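Local coordinates for uncharacterized hypothetical protein (Parabacteroides merdae, PDB 4EI0), which is of unknown function but belongs to the DUF4466 family and is built largely from antiparallel beta sheets, at residues B[32-43]-B[107-118]; B[66-74]-B[83-92]. All coordinates share one frame; numbering follows the deposited sequence.

Interaction 1 of 2, residues B[32-43]-B[107-118]; sequences VGNEIEFAYAMA and AATLRYYYIIPE
The carbonyl oxygen of Tyr114 is gripped twice: Ile36 N donates to Tyr114 O at 2.8 Å, in the carbonyl plane, and the CA-H of Glu35 approaches it too, Glu35 CA lying 3.1 Å from Tyr114 O. The pattern recurs along strands 35-43 and 107-115, and a bond from Gly33 N to Ile116 O carries the pairing into the loop. On the face of Glu35, Glu37 and Tyr113, the Glu37 chain runs extended, CG anti to the backbone N (chi1 -175°), alongside the Tyr113 ring, with Glu37 CD 3.4 Å from Tyr113 CE1. Its carboxylate is salt-bridged to Arg23, whereas Arg111, which pairs with Asp81, offers Glu37 only a nearby opposite charge. The other face is mostly apolar, with the Tyr40 and Tyr114 hydroxyls bonded to Asn18 and Ile60 O. Phe38 CD1 meets the edge of the Tyr112 ring, 3.8 Å from Tyr112 CD2; Ile36 CG1 and Ile116 CD1 touch at 3.7 Å, their side chains crossing at about a right angle. The bent selenomethionine Met42 brings CE to 3.8 Å from Leu110 CG. Tyr112, Tyr114 and Met42 touch strands 51-58 and 124-133, so this antiparallel pair, with one face partly exposed and one buried, is characteristic of a beta sandwich.

Interaction 2 of 2, residues B[66-74]-B[83-92]; sequences TYFDPNSYY and PVKVCSDSQT
Pro70 is the main bump, its ring pressed into the bend that segment 83-92 makes at Lys85-Asp89. Pro70 CB sits 3.5 Å from Cys87 O, and the Lys85 chain passes obliquely, its CE beside Pro70 CG. Pro70 O takes two successive N-H groups, Val86 N and Cys87 N, through bent bonds in the carbonyl plane, which ties the bend to the proline. In the hairpin, the Pro83 ring is the second bump: its CB fits into the corner formed by Asn71 CB and the Tyr73 ring, whose CE1 comes within 3.6 Å of Pro83 CB. Asp69 braces that hollow, its OD1 closing an Asx turn on Asn71 N and also taking Asn71 ND2, while its OD2 accepts from Tyr73 OH at 2.6 Å. Replacing Tyr73 with an alanine would probably leave Asp69 OD2 without its hydroxyl partner and open a gap beside the Pro83 ring. Val84 CG2 meets the Tyr74 ring at its edge. Ser90 OG, set between its own backbone N and carbonyl carbon (chi1 67°), accepts from Phe68 N at 3.1 Å, and water 1 joins Ser90 OG to Thr66 O and Thr92 OG1. Strand 67-75 is flanked by strand 107-115 and by strand 81-85, an edge strand within this chain, while Phe68 reaches strand 96-100 of the second sheet and Tyr74 stacks on Tyr74 of the second subunit.

Interaction 1 and the hairpin of interaction 2 share one five-stranded sheet, where strand 107-115 pairs with strand 35-43 on one flank and strand 67-75 on the other; residues 91-92 already belong to the second sheet. Interaction 1 is a long, regular pairing with one face in the sandwich core, laying large apolar and aromatic side chains against the opposing sheet. Interaction 2 lies at the sheet's edge, mostly partly buried, where pairing is short and irregular and prolines, an Asx turn and waters do much of the joining. Tyr74 OH is hydrogen-bonded to Ala107 O and Ser72 OG to Thr109 N, while the rings of Tyr67 and Phe68 meet those of Tyr113 and Tyr112. Interaction 2 also borders the second subunit more extensively.

Interaction 1 of 2, residues B[32-43]-B[107-118]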
loop_
_atom_site.group_PDB
_atom_site.type_symbol
_atom_site.label_atom_id
_atom_site.label_comp_id
_atom_site.label_asym_id
_atom_site.label_seq_id
_atom_site.Cartn_x
_atom_site.Cartn_y
_atom_site.Cartn_z
ATOM N N VAL B 32 -25.522 4.786 -20.790
ATOM C CA VAL B 32 -26.099 3.466 -20.507
ATOM C C VAL B 32 -25.223 2.326 -21.007
ATOM O O VAL B 32 -24.644 2.415 -22.091
ATOM C CB VAL B 32 -27.551 3.346 -21.046
ATOM C CG1 VAL B 32 -28.070 1.923 -20.877
ATOM C CG2 VAL B 32 -28.468 4.334 -20.296
ATOM N N GLY B 33 -25.055 1.298 -20.169
ATOM C CA GLY B 33 -24.191 0.181 -20.523
ATOM C C GLY B 33 -22.754 0.393 -20.088
ATOM O O GLY B 33 -22.027 -0.548 -20.015
ATOM N N ASN B 34 -22.336 1.617 -19.801
ATOM C CA ASN B 34 -20.923 1.884 -19.402
ATOM C C ASN B 34 -20.856 1.918 -17.859
ATOM O O ASN B 34 -21.853 1.942 -17.145
ATOM C CB ASN B 34 -20.440 3.287 -19.888
ATOM C CG ASN B 34 -19.939 3.301 -21.323
ATOM O OD1 ASN B 34 -19.926 2.296 -21.970
ATOM N ND2 ASN B 34 -19.539 4.484 -21.819
ATOM N N GLU B 35 -19.658 1.956 -17.360
ATOM C CA GLU B 35 -19.464 2.017 -15.926
ATOM C C GLU B 35 -19.182 3.434 -15.433
ATOM O O GLU B 35 -18.646 4.267 -16.180
ATOM C CB GLU B 35 -18.362 1.027 -15.554
ATOM C CG GLU B 35 -17.001 1.367 -16.076
ATOM C CD GLU B 35 -16.021 0.188 -16.053
ATOM O OE1 GLU B 35 -16.399 -1.014 -16.113
ATOM O OE2 GLU B 35 -14.830 0.503 -15.953
ATOM N N ILE B 36 -19.580 3.722 -14.192
ATOM C CA ILE B 36 -19.074 4.868 -13.432
ATOM C C ILE B 36 -18.237 4.223 -12.312
ATOM O O ILE B 36 -18.708 3.339 -11.561
ATOM C CB ILE B 36 -20.161 5.736 -12.788
ATOM C CG1 ILE B 36 -21.235 6.064 -13.807
ATOM C CG2 ILE B 36 -19.562 6.990 -12.164
ATOM C CD1 ILE B 36 -22.276 7.036 -13.305
ATOM N N GLU B 37 -16.983 4.624 -12.265
ATOM C CA GLU B 37 -15.993 4.035 -11.376
ATOM C C GLU B 37 -15.640 4.975 -10.242
ATOM O O GLU B 37 -15.398 6.171 -10.476
ATOM C CB GLU B 37 -14.735 3.765 -12.149
ATOM C CG GLU B 37 -13.682 3.034 -11.334
ATOM C CD GLU B 37 -12.392 2.842 -12.094
ATOM O OE1 GLU B 37 -12.401 2.893 -13.345
ATOM O OE2 GLU B 37 -11.365 2.634 -11.436
ATOM N N PHE B 38 -15.588 4.423 -9.036
ATOM C CA PHE B 38 -15.325 5.182 -7.813
ATOM C C PHE B 38 -14.157 4.498 -7.050
ATOM O O PHE B 38 -13.988 3.280 -7.145
ATOM C CB PHE B 38 -16.572 5.233 -6.924
ATOM C CG PHE B 38 -17.730 6.003 -7.495
ATOM C CD1 PHE B 38 -18.613 5.402 -8.355
ATOM C CD2 PHE B 38 -17.904 7.322 -7.190
ATOM C CE1 PHE B 38 -19.675 6.114 -8.882
ATOM C CE2 PHE B 38 -18.954 8.050 -7.724
ATOM C CZ PHE B 38 -19.845 7.440 -8.566
ATOM N N ALA B 39 -13.365 5.277 -6.310
ATOM C CA ALA B 39 -12.315 4.754 -5.436
ATOM C C ALA B 39 -12.700 5.147 -4.015
ATOM O O ALA B 39 -12.719 6.333 -3.697
ATOM C CB ALA B 39 -10.952 5.320 -5.806
ATOM N N TYR B 40 -13.081 4.158 -3.204
ATOM C CA TYR B 40 -13.613 4.372 -1.853
ATOM C C TYR B 40 -12.497 4.001 -0.862
ATOM O O TYR B 40 -12.140 2.833 -0.765
ATOM C CB TYR B 40 -14.804 3.502 -1.582
ATOM C CG TYR B 40 -15.492 3.685 -0.230
ATOM C CD1 TYR B 40 -15.704 4.942 0.313
ATOM C CD2 TYR B 40 -15.963 2.583 0.486
ATOM C CE1 TYR B 40 -16.333 5.104 1.546
ATOM C CE2 TYR B 40 -16.622 2.738 1.713
ATOM C CZ TYR B 40 -16.812 4.002 2.235
ATOM O OH TYR B 40 -17.469 4.157 3.453
ATOM N N ALA B 41 -11.984 5.013 -0.150
ATOM C CA ALA B 41 -10.901 4.884 0.833
ATOM C C ALA B 41 -11.459 4.836 2.231
ATOM O O ALA B 41 -12.305 5.663 2.589
ATOM C CB ALA B 41 -9.946 6.066 0.717
HETATM N N MSE B 42 -10.926 3.921 3.037
HETATM C CA MSE B 42 -11.329 3.739 4.439
HETATM C C MSE B 42 -10.094 3.614 5.310
HETATM O O MSE B 42 -9.076 3.124 4.861
HETATM C CB MSE B 42 -12.156 2.451 4.576
HETATM C CG MSE B 42 -13.356 2.389 3.657
HETATM SE SE MSE B 42 -13.879 0.579 3.251
HETATM C CE MSE B 42 -12.468 0.423 1.809
ATOM N N ALA B 43 -10.159 4.070 6.552
ATOM C CA ALA B 43 -8.983 3.983 7.465
ATOM C C ALA B 43 -9.443 4.047 8.914
ATOM O O ALA B 43 -10.373 4.776 9.231
ATOM C CB ALA B 43 -7.948 5.091 7.200
ATOM N N ALA B 107 -6.591 -0.137 6.709
ATOM C CA ALA B 107 -6.726 0.888 5.665
ATOM C C ALA B 107 -6.834 0.208 4.322
ATOM O O ALA B 107 -6.105 -0.752 4.042
ATOM C CB ALA B 107 -5.584 1.937 5.684
ATOM N N ALA B 108 -7.787 0.661 3.508
ATOM C CA ALA B 108 -7.925 0.060 2.165
ATOM C C ALA B 108 -8.612 1.056 1.241
ATOM O O ALA B 108 -9.302 1.961 1.681
ATOM C CB ALA B 108 -8.733 -1.205 2.217
ATOM N N THR B 109 -8.379 0.876 -0.048
ATOM C CA THR B 109 -9.109 1.598 -1.091
ATOM C C THR B 109 -9.666 0.629 -2.086
ATOM O O THR B 109 -8.922 -0.123 -2.698
ATOM C CB THR B 109 -8.203 2.564 -1.829
ATOM O OG1 THR B 109 -7.670 3.473 -0.904
ATOM C CG2 THR B 109 -8.968 3.348 -2.914
ATOM N N LEU B 110 -10.975 0.568 -2.149
ATOM C CA LEU B 110 -11.666 -0.387 -2.984
ATOM C C LEU B 110 -12.297 0.368 -4.109
ATOM O O LEU B 110 -12.766 1.491 -3.903
ATOM C CB LEU B 110 -12.768 -1.116 -2.225
ATOM C CG LEU B 110 -12.376 -2.032 -1.053
ATOM C CD1 LEU B 110 -13.661 -2.499 -0.410
ATOM C CD2 LEU B 110 -11.495 -3.197 -1.535
ATOM N N ARG B 111 -12.275 -0.246 -5.298
ATOM C CA ARG B 111 -12.928 0.305 -6.492
ATOM C C ARG B 111 -14.294 -0.273 -6.678
ATOM O O ARG B 111 -14.474 -1.499 -6.639
ATOM C CB ARG B 111 -12.061 0.038 -7.680
ATOM C CG ARG B 111 -10.787 0.859 -7.592
ATOM C CD ARG B 111 -9.824 0.532 -8.700
ATOM N NE ARG B 111 -8.620 1.293 -8.469
ATOM C CZ ARG B 111 -7.475 1.078 -9.079
ATOM N NH1 ARG B 111 -7.361 0.114 -9.971
ATOM N NH2 ARG B 111 -6.438 1.815 -8.759
ATOM N N TYR B 112 -15.280 0.609 -6.829
ATOM C CA TYR B 112 -16.662 0.240 -7.109
ATOM C C TYR B 112 -17.003 0.655 -8.529
ATOM O O TYR B 112 -16.672 1.778 -8.956
ATOM C CB TYR B 112 -17.583 0.939 -6.128
ATOM C CG TYR B 112 -19.073 0.932 -6.438
ATOM C CD1 TYR B 112 -19.852 -0.191 -6.231
ATOM C CD2 TYR B 112 -19.713 2.081 -6.859
ATOM C CE1 TYR B 112 -21.204 -0.195 -6.498
ATOM C CE2 TYR B 112 -21.059 2.088 -7.144
ATOM C CZ TYR B 112 -21.798 0.963 -6.949
ATOM O OH TYR B 112 -23.139 0.988 -7.178
ATOM N N TYR B 113 -17.660 -0.257 -9.229
ATOM C CA TYR B 113 -18.071 -0.104 -10.610
ATOM C C TYR B 113 -19.590 -0.196 -10.688
ATOM O O TYR B 113 -20.172 -1.228 -10.364
ATOM C CB TYR B 113 -17.421 -1.203 -11.443
ATOM C CG TYR B 113 -15.923 -1.086 -11.474
ATOM C CD1 TYR B 113 -15.285 -0.318 -12.436
ATOM C CD2 TYR B 113 -15.146 -1.750 -10.551
ATOM C CE1 TYR B 113 -13.910 -0.225 -12.477
ATOM C CE2 TYR B 113 -13.775 -1.666 -10.574
ATOM C CZ TYR B 113 -13.167 -0.904 -11.533
ATOM O OH TYR B 113 -11.839 -0.811 -11.501
ATOM N N TYR B 114 -20.236 0.915 -11.038
ATOM C CA TYR B 114 -21.657 0.955 -11.242
ATOM C C TYR B 114 -21.876 0.822 -12.743
ATOM O O TYR B 114 -21.387 1.663 -13.502
ATOM C CB TYR B 114 -22.213 2.273 -10.778
ATOM C CG TYR B 114 -23.663 2.505 -11.026
ATOM C CD1 TYR B 114 -24.616 1.949 -10.198
ATOM C CD2 TYR B 114 -24.107 3.347 -12.038
ATOM C CE1 TYR B 114 -25.976 2.204 -10.368
ATOM C CE2 TYR B 114 -25.475 3.615 -12.218
ATOM C CZ TYR B 114 -26.400 3.032 -11.406
ATOM O OH TYR B 114 -27.723 3.265 -11.549
ATOM N N ILE B 115 -22.616 -0.205 -13.176
ATOM C CA ILE B 115 -22.925 -0.362 -14.616
ATOM C C ILE B 115 -24.277 0.343 -14.812
ATOM O O ILE B 115 -25.249 -0.012 -14.187
ATOM C CB ILE B 115 -22.967 -1.817 -15.069
ATOM C CG1 ILE B 115 -21.691 -2.579 -14.698
ATOM C CG2 ILE B 115 -23.099 -1.897 -16.599
ATOM C CD1 ILE B 115 -20.407 -2.010 -15.284
ATOM N N ILE B 116 -24.296 1.384 -15.652
ATOM C CA ILE B 116 -25.437 2.278 -15.851
ATOM C C ILE B 116 -26.555 1.502 -16.503
ATOM O O ILE B 116 -26.345 0.914 -17.551
ATOM C CB ILE B 116 -25.017 3.556 -16.691
ATOM C CG1 ILE B 116 -23.898 4.321 -15.995
ATOM C CG2 ILE B 116 -26.161 4.488 -16.933
ATOM C CD1 ILE B 116 -23.146 5.318 -16.853
ATOM N N PRO B 117 -27.752 1.436 -15.849
ATOM C CA PRO B 117 -28.826 0.573 -16.367
ATOM C C PRO B 117 -29.718 1.397 -17.290
ATOM O O PRO B 117 -29.730 2.623 -17.176
ATOM C CB PRO B 117 -29.600 0.216 -15.114
ATOM C CG PRO B 117 -29.532 1.510 -14.307
ATOM C CD PRO B 117 -28.133 2.001 -14.530
ATOM N N GLU B 118 -30.440 0.728 -18.187
ATOM C CA GLU B 118 -31.417 1.386 -19.076
ATOM C C GLU B 118 -32.357 2.307 -18.312
ATOM O O GLU B 118 -32.676 3.391 -18.779
ATOM C CB GLU B 118 -32.227 0.328 -19.844
ATOM C CG GLU B 118 -33.340 0.887 -20.748
ATOM C CD GLU B 118 -32.786 1.858 -21.795
ATOM O OE1 GLU B 118 -31.665 1.667 -22.280
ATOM O OE2 GLU B 118 -33.444 2.844 -22.105
#

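Interaction 2 of 2, residues B[66-74]-B[83-92]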
loop_
_atom_site.group_PDB
_atom_site.type_symbol
_atom_site.label_atom_id
_atom_site.label_comp_id
_atom_site.label_asym_id
_atom_site.label_seq_id
_atom_site.Cartn_x
_atom_site.Cartn_y
_atom_site.Cartn_z
ATOM N N THR B 66 -22.447 -4.664 -11.766
ATOM C CA THR B 66 -22.152 -3.667 -10.718
ATOM C C THR B 66 -21.479 -4.417 -9.514
ATOM O O THR B 66 -21.981 -5.444 -9.053
ATOM C CB THR B 66 -23.437 -3.016 -10.253
ATOM O OG1 THR B 66 -23.989 -2.300 -11.358
ATOM C CG2 THR B 66 -23.224 -2.074 -9.075
ATOM N N TYR B 67 -20.285 -4.015 -9.129
ATOM C CA TYR B 67 -19.557 -4.717 -8.092
ATOM C C TYR B 67 -18.471 -3.848 -7.444
ATOM O O TYR B 67 -18.125 -2.795 -7.963
ATOM C CB TYR B 67 -18.921 -6.020 -8.650
ATOM C CG TYR B 67 -17.702 -5.829 -9.465
ATOM C CD1 TYR B 67 -17.734 -5.096 -10.602
ATOM C CD2 TYR B 67 -16.483 -6.409 -9.102
ATOM C CE1 TYR B 67 -16.620 -4.896 -11.358
ATOM C CE2 TYR B 67 -15.352 -6.225 -9.865
ATOM C CZ TYR B 67 -15.433 -5.464 -10.989
ATOM O OH TYR B 67 -14.352 -5.232 -11.778
ATOM N N PHE B 68 -17.965 -4.323 -6.296
ATOM C CA PHE B 68 -16.704 -3.877 -5.723
ATOM C C PHE B 68 -15.667 -4.887 -6.136
ATOM O O PHE B 68 -15.840 -6.064 -5.925
ATOM C CB PHE B 68 -16.759 -3.938 -4.204
ATOM C CG PHE B 68 -17.191 -2.688 -3.526
ATOM C CD1 PHE B 68 -16.389 -1.551 -3.548
ATOM C CD2 PHE B 68 -18.313 -2.685 -2.726
ATOM C CE1 PHE B 68 -16.743 -0.404 -2.845
ATOM C CE2 PHE B 68 -18.670 -1.544 -2.050
ATOM C CZ PHE B 68 -17.875 -0.412 -2.094
ATOM N N ASP B 69 -14.560 -4.436 -6.692
ATOM C CA ASP B 69 -13.429 -5.302 -6.937
ATOM C C ASP B 69 -12.905 -5.636 -5.517
ATOM O O ASP B 69 -12.891 -4.771 -4.644
ATOM C CB ASP B 69 -12.470 -4.506 -7.863
ATOM C CG ASP B 69 -11.067 -5.060 -8.010
ATOM O OD1 ASP B 69 -10.561 -5.798 -7.180
ATOM O OD2 ASP B 69 -10.395 -4.613 -8.961
ATOM N N PRO B 70 -12.555 -6.902 -5.275
ATOM C CA PRO B 70 -12.191 -7.321 -3.936
ATOM C C PRO B 70 -10.753 -6.943 -3.541
ATOM O O PRO B 70 -10.309 -7.326 -2.432
ATOM C CB PRO B 70 -12.380 -8.857 -3.982
ATOM C CG PRO B 70 -12.087 -9.212 -5.420
ATOM C CD PRO B 70 -12.541 -8.039 -6.239
ATOM N N ASN B 71 -9.983 -6.291 -4.430
ATOM C CA ASN B 71 -8.620 -5.926 -4.091
ATOM C C ASN B 71 -8.551 -4.530 -3.546
ATOM O O ASN B 71 -9.181 -3.658 -4.065
ATOM C CB ASN B 71 -7.691 -6.011 -5.277
ATOM C CG ASN B 71 -7.586 -7.412 -5.808
ATOM O OD1 ASN B 71 -6.846 -8.243 -5.298
ATOM N ND2 ASN B 71 -8.306 -7.667 -6.860
ATOM N N SER B 72 -7.779 -4.327 -2.495
ATOM C CA SER B 72 -7.449 -2.979 -2.109
ATOM C C SER B 72 -6.242 -2.597 -2.928
ATOM O O SER B 72 -5.340 -3.381 -3.109
ATOM C CB SER B 72 -7.154 -2.848 -0.617
ATOM O OG SER B 72 -6.568 -1.593 -0.339
ATOM N N TYR B 73 -6.263 -1.371 -3.440
ATOM C CA TYR B 73 -5.200 -0.818 -4.272
ATOM C C TYR B 73 -4.374 0.101 -3.405
ATOM O O TYR B 73 -4.810 1.183 -3.119
ATOM C CB TYR B 73 -5.829 -0.066 -5.478
ATOM C CG TYR B 73 -6.393 -1.097 -6.463
ATOM C CD1 TYR B 73 -5.571 -1.672 -7.432
ATOM C CD2 TYR B 73 -7.682 -1.553 -6.351
ATOM C CE1 TYR B 73 -6.055 -2.660 -8.269
ATOM C CE2 TYR B 73 -8.171 -2.536 -7.177
ATOM C CZ TYR B 73 -7.339 -3.089 -8.139
ATOM O OH TYR B 73 -7.797 -4.116 -8.928
ATOM N N TYR B 74 -3.190 -0.358 -2.994
ATOM C CA TYR B 74 -2.209 0.419 -2.275
ATOM C C TYR B 74 -1.251 1.013 -3.354
ATOM O O TYR B 74 -1.261 0.577 -4.495
ATOM C CB TYR B 74 -1.460 -0.472 -1.219
ATOM C CG TYR B 74 -2.406 -1.051 -0.174
ATOM C CD1 TYR B 74 -2.947 -0.242 0.824
ATOM C CD2 TYR B 74 -2.820 -2.361 -0.241
ATOM C CE1 TYR B 74 -3.836 -0.739 1.751
ATOM C CE2 TYR B 74 -3.716 -2.865 0.683
ATOM C CZ TYR B 74 -4.196 -2.053 1.691
ATOM O OH TYR B 74 -5.181 -2.539 2.527
ATOM N N PRO B 83 -2.434 -4.176 -6.031
ATOM C CA PRO B 83 -3.638 -4.832 -5.596
ATOM C C PRO B 83 -3.302 -5.965 -4.585
ATOM O O PRO B 83 -2.349 -6.727 -4.806
ATOM C CB PRO B 83 -4.228 -5.390 -6.887
ATOM C CG PRO B 83 -3.083 -5.571 -7.780
ATOM C CD PRO B 83 -2.055 -4.562 -7.409
ATOM N N VAL B 84 -4.057 -5.987 -3.495
ATOM C CA VAL B 84 -3.958 -6.993 -2.438
ATOM C C VAL B 84 -5.374 -7.478 -2.207
ATOM O O VAL B 84 -6.310 -6.686 -1.944
ATOM C CB VAL B 84 -3.353 -6.417 -1.127
ATOM C CG1 VAL B 84 -3.328 -7.509 -0.038
ATOM C CG2 VAL B 84 -1.993 -5.818 -1.395
ATOM N N LYS B 85 -5.585 -8.769 -2.310
ATOM C CA LYS B 85 -6.989 -9.323 -2.291
ATOM C C LYS B 85 -7.436 -9.482 -0.847
ATOM O O LYS B 85 -7.234 -10.501 -0.215
ATOM C CB LYS B 85 -7.088 -10.654 -3.065
ATOM C CG LYS B 85 -8.504 -11.259 -3.171
ATOM C CD LYS B 85 -8.841 -11.820 -4.547
ATOM C CE LYS B 85 -10.103 -12.700 -4.532
ATOM N NZ LYS B 85 -9.992 -13.975 -5.308
ATOM N N VAL B 86 -8.098 -8.450 -0.340
ATOM C CA VAL B 86 -8.410 -8.360 1.080
ATOM C C VAL B 86 -9.860 -8.675 1.390
ATOM O O VAL B 86 -10.237 -8.786 2.553
ATOM C CB VAL B 86 -8.058 -6.970 1.646
ATOM C CG1 VAL B 86 -6.531 -6.715 1.621
ATOM C CG2 VAL B 86 -8.800 -5.902 0.903
ATOM N N CYS B 87 -10.668 -8.832 0.365
ATOM C CA CYS B 87 -12.095 -9.091 0.519
ATOM C C CYS B 87 -12.539 -10.337 -0.170
ATOM O O CYS B 87 -11.888 -10.838 -1.118
ATOM C CB CYS B 87 -12.919 -7.953 -0.080
ATOM S SG CYS B 87 -12.763 -6.335 0.665
ATOM N N SER B 88 -13.683 -10.848 0.270
ATOM C CA SER B 88 -14.363 -11.897 -0.505
ATOM C C SER B 88 -15.170 -11.191 -1.607
ATOM O O SER B 88 -15.223 -9.974 -1.647
ATOM C CB SER B 88 -15.245 -12.728 0.402
ATOM O OG SER B 88 -15.967 -11.873 1.280
ATOM N N ASP B 89 -15.798 -11.938 -2.508
ATOM C CA ASP B 89 -16.505 -11.297 -3.621
ATOM C C ASP B 89 -17.659 -10.436 -3.120
ATOM O O ASP B 89 -18.302 -10.761 -2.125
ATOM C CB ASP B 89 -17.037 -12.312 -4.634
ATOM C CG ASP B 89 -15.910 -13.121 -5.322
ATOM O OD1 ASP B 89 -14.830 -12.561 -5.521
ATOM O OD2 ASP B 89 -16.130 -14.304 -5.679
ATOM N N SER B 90 -17.921 -9.336 -3.823
ATOM C CA SER B 90 -19.078 -8.514 -3.496
ATOM C C SER B 90 -20.375 -9.189 -3.885
ATOM O O SER B 90 -20.420 -10.109 -4.724
ATOM C CB SER B 90 -18.989 -7.119 -4.137
ATOM O OG SER B 90 -19.077 -7.123 -5.511
ATOM N N GLN B 91 -21.428 -8.745 -3.235
ATOM C CA GLN B 91 -22.759 -9.188 -3.528
ATOM C C GLN B 91 -23.616 -7.976 -3.741
ATOM O O GLN B 91 -23.627 -7.072 -2.910
ATOM C CB GLN B 91 -23.360 -9.938 -2.352
ATOM C CG GLN B 91 -22.577 -11.177 -1.949
ATOM C CD GLN B 91 -23.129 -11.766 -0.654
ATOM O OE1 GLN B 91 -22.444 -11.808 0.366
ATOM N NE2 GLN B 91 -24.405 -12.159 -0.679
ATOM N N THR B 92 -24.391 -7.975 -4.808
ATOM C CA THR B 92 -25.309 -6.829 -5.081
ATOM C C THR B 92 -26.736 -7.332 -5.111
ATOM O O THR B 92 -27.042 -8.353 -5.735
ATOM C CB THR B 92 -24.945 -6.151 -6.414
ATOM O OG1 THR B 92 -23.612 -5.645 -6.350
ATOM C CG2 THR B 92 -25.900 -4.997 -6.762
HETATM O O HOH W 1 -21.600 -7.317 -6.807
HETATM O O HOH W 2 -16.298 -8.784 -6.125
#